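Local coordinates for molybdopterin-guanine dinucleotide biosynthesis protein B (MobB) (Archaeoglobus fulgidus, PDB 2F1R) that probably binds GTP and takes part in the biosynthesis of the molybdopterin-guanine dinucleotide cofactor, at residues R32-K37 against S94-V99. Residues are numbered along the deposited sequence; the frame is centred on the assembly and turned at random.
Sequences RVAVVK and SDYDLV
The carbonyl oxygen R32 O takes two backbone N-H groups where strands 33-37 and 98-102 begin to run side by side in the parallel sheet of this P-loop NTPase-type fold: D97 N at 3.0 Å, in the carbonyl plane, and L98 N in a weaker, longer bond. In return R32 N gives a nearly straight bond (166°) to the anti side of D97 OD2, at 3.2 Å. Regular parallel pairing follows, with A34 N bonded to L98 O at 3.1 Å and V33 and A34 level with L98 and V99. The Y96 ring is sandwiched: A34 CB sits over its centre on one face, 3.8 Å from the centroid, a CH-pi contact, while the R32 guanidinium lies on the opposite face in a stacked cation-pi contact, planes 23° apart, with CZ 4.4 Å from the centroid. The bend of the arginine at chi3 (67°) brings NH2 back over the ring and within 3.3 Å of D95 OD2, a salt bridge with weak hydrogen-bond geometry. Y96 OH is hydrogen-bonded to D62 OD2 of the second subunit, whose strand extends the sheet beyond 33-37. With an alanine at Y96 the guanidinium would probably lose its flat support, and D62 across the interface its hydroxyl partner. Past the ring, V36 CG2 meets V99 CG1 at 3.9 Å.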
loop_
_atom_site.group_PDB
_atom_site.type_symbol
_atom_site.label_atom_id
_atom_site.label_comp_id
_atom_site.label_asym_id
_atom_site.label_seq_id
_atom_site.Cartn_x
_atom_site.Cartn_y
_atom_site.Cartn_z
ATOM N N ARG A 32 -3.057 4.341 -16.783
ATOM C CA ARG A 32 -2.725 4.008 -15.386
ATOM C C ARG A 32 -3.614 2.854 -14.922
ATOM O O ARG A 32 -4.816 3.029 -14.846
ATOM C CB ARG A 32 -3.036 5.220 -14.435
ATOM C CG ARG A 32 -2.013 6.360 -14.371
ATOM C CD ARG A 32 -2.495 7.516 -13.370
ATOM N NE ARG A 32 -2.556 7.169 -11.907
ATOM C CZ ARG A 32 -1.549 6.682 -11.193
ATOM N NH1 ARG A 32 -0.386 6.397 -11.754
ATOM N NH2 ARG A 32 -1.709 6.484 -9.907
ATOM N N VAL A 33 -3.027 1.689 -14.593
ATOM C CA VAL A 33 -3.811 0.519 -14.187
ATOM C C VAL A 33 -3.522 0.015 -12.750
ATOM O O VAL A 33 -2.375 -0.046 -12.298
ATOM C CB VAL A 33 -3.705 -0.631 -15.218
ATOM C CG1 VAL A 33 -4.726 -1.735 -14.891
ATOM C CG2 VAL A 33 -3.874 -0.140 -16.697
ATOM N N ALA A 34 -4.562 -0.366 -12.031
ATOM C CA ALA A 34 -4.340 -1.070 -10.753
ATOM C C ALA A 34 -5.088 -2.406 -10.769
ATOM O O ALA A 34 -6.148 -2.500 -11.376
ATOM C CB ALA A 34 -4.772 -0.238 -9.586
ATOM N N VAL A 35 -4.486 -3.427 -10.169
ATOM C CA VAL A 35 -5.085 -4.771 -9.976
ATOM C C VAL A 35 -5.383 -5.032 -8.493
ATOM O O VAL A 35 -4.491 -4.836 -7.625
ATOM C CB VAL A 35 -4.178 -5.860 -10.524
ATOM C CG1 VAL A 35 -4.701 -7.281 -10.184
ATOM C CG2 VAL A 35 -3.980 -5.674 -12.031
ATOM N N VAL A 36 -6.632 -5.402 -8.204
ATOM C CA VAL A 36 -7.043 -5.773 -6.837
ATOM C C VAL A 36 -7.148 -7.314 -6.777
ATOM O O VAL A 36 -7.816 -7.919 -7.599
ATOM C CB VAL A 36 -8.342 -5.094 -6.428
ATOM C CG1 VAL A 36 -8.660 -5.363 -4.960
ATOM C CG2 VAL A 36 -8.231 -3.593 -6.622
ATOM N N LYS A 37 -6.414 -7.940 -5.860
ATOM C CA LYS A 37 -6.469 -9.382 -5.710
ATOM C C LYS A 37 -6.584 -9.747 -4.243
ATOM O O LYS A 37 -6.212 -8.975 -3.385
ATOM C CB LYS A 37 -5.274 -10.074 -6.398
ATOM C CG LYS A 37 -3.892 -9.725 -5.852
ATOM C CD LYS A 37 -2.754 -10.599 -6.476
ATOM C CE LYS A 37 -2.582 -12.006 -5.798
ATOM N NZ LYS A 37 -2.126 -13.038 -6.805
ATOM N N SER A 94 -8.978 5.980 -6.919
ATOM C CA SER A 94 -9.777 6.946 -7.651
ATOM C C SER A 94 -9.069 7.710 -8.808
ATOM O O SER A 94 -9.743 8.311 -9.668
ATOM C CB SER A 94 -10.523 7.896 -6.682
ATOM O OG SER A 94 -9.679 8.971 -6.342
ATOM N N ASP A 95 -7.744 7.630 -8.910
ATOM C CA ASP A 95 -7.084 8.288 -10.036
ATOM C C ASP A 95 -6.571 7.335 -11.097
ATOM O O ASP A 95 -5.820 7.719 -11.965
ATOM C CB ASP A 95 -5.966 9.172 -9.549
ATOM C CG ASP A 95 -4.919 8.393 -8.768
ATOM O OD1 ASP A 95 -5.297 7.415 -8.080
ATOM O OD2 ASP A 95 -3.756 8.798 -8.807
ATOM N N TYR A 96 -6.981 6.067 -11.027
ATOM C CA TYR A 96 -6.624 5.143 -12.071
ATOM C C TYR A 96 -7.573 5.231 -13.240
ATOM O O TYR A 96 -8.736 5.566 -13.092
ATOM C CB TYR A 96 -6.609 3.727 -11.503
ATOM C CG TYR A 96 -5.392 3.582 -10.669
ATOM C CD1 TYR A 96 -4.208 3.158 -11.223
ATOM C CD2 TYR A 96 -5.415 3.911 -9.294
ATOM C CE1 TYR A 96 -3.061 3.023 -10.435
ATOM C CE2 TYR A 96 -4.275 3.778 -8.497
ATOM C CZ TYR A 96 -3.096 3.344 -9.065
ATOM O OH TYR A 96 -1.937 3.206 -8.251
ATOM N N ASP A 97 -7.068 4.921 -14.424
ATOM C CA ASP A 97 -7.956 4.839 -15.595
ATOM C C ASP A 97 -8.710 3.504 -15.729
ATOM O O ASP A 97 -9.743 3.436 -16.373
ATOM C CB ASP A 97 -7.125 5.097 -16.862
ATOM C CG ASP A 97 -6.534 6.498 -16.856
ATOM O OD1 ASP A 97 -7.309 7.458 -16.605
ATOM O OD2 ASP A 97 -5.319 6.604 -17.015
ATOM N N LEU A 98 -8.170 2.461 -15.123
ATOM C CA LEU A 98 -8.756 1.154 -15.147
ATOM C C LEU A 98 -8.372 0.446 -13.865
ATOM O O LEU A 98 -7.198 0.457 -13.481
ATOM C CB LEU A 98 -8.213 0.343 -16.375
ATOM C CG LEU A 98 -8.617 -1.155 -16.445
ATOM C CD1 LEU A 98 -10.104 -1.255 -16.714
ATOM C CD2 LEU A 98 -7.826 -1.926 -17.491
ATOM N N VAL A 99 -9.351 -0.213 -13.244
ATOM C CA VAL A 99 -9.092 -1.112 -12.125
ATOM C C VAL A 99 -9.465 -2.509 -12.583
ATOM O O VAL A 99 -10.598 -2.756 -12.977
ATOM C CB VAL A 99 -9.877 -0.712 -10.804
ATOM C CG1 VAL A 99 -9.668 -1.749 -9.684
ATOM C CG2 VAL A 99 -9.461 0.697 -10.336
#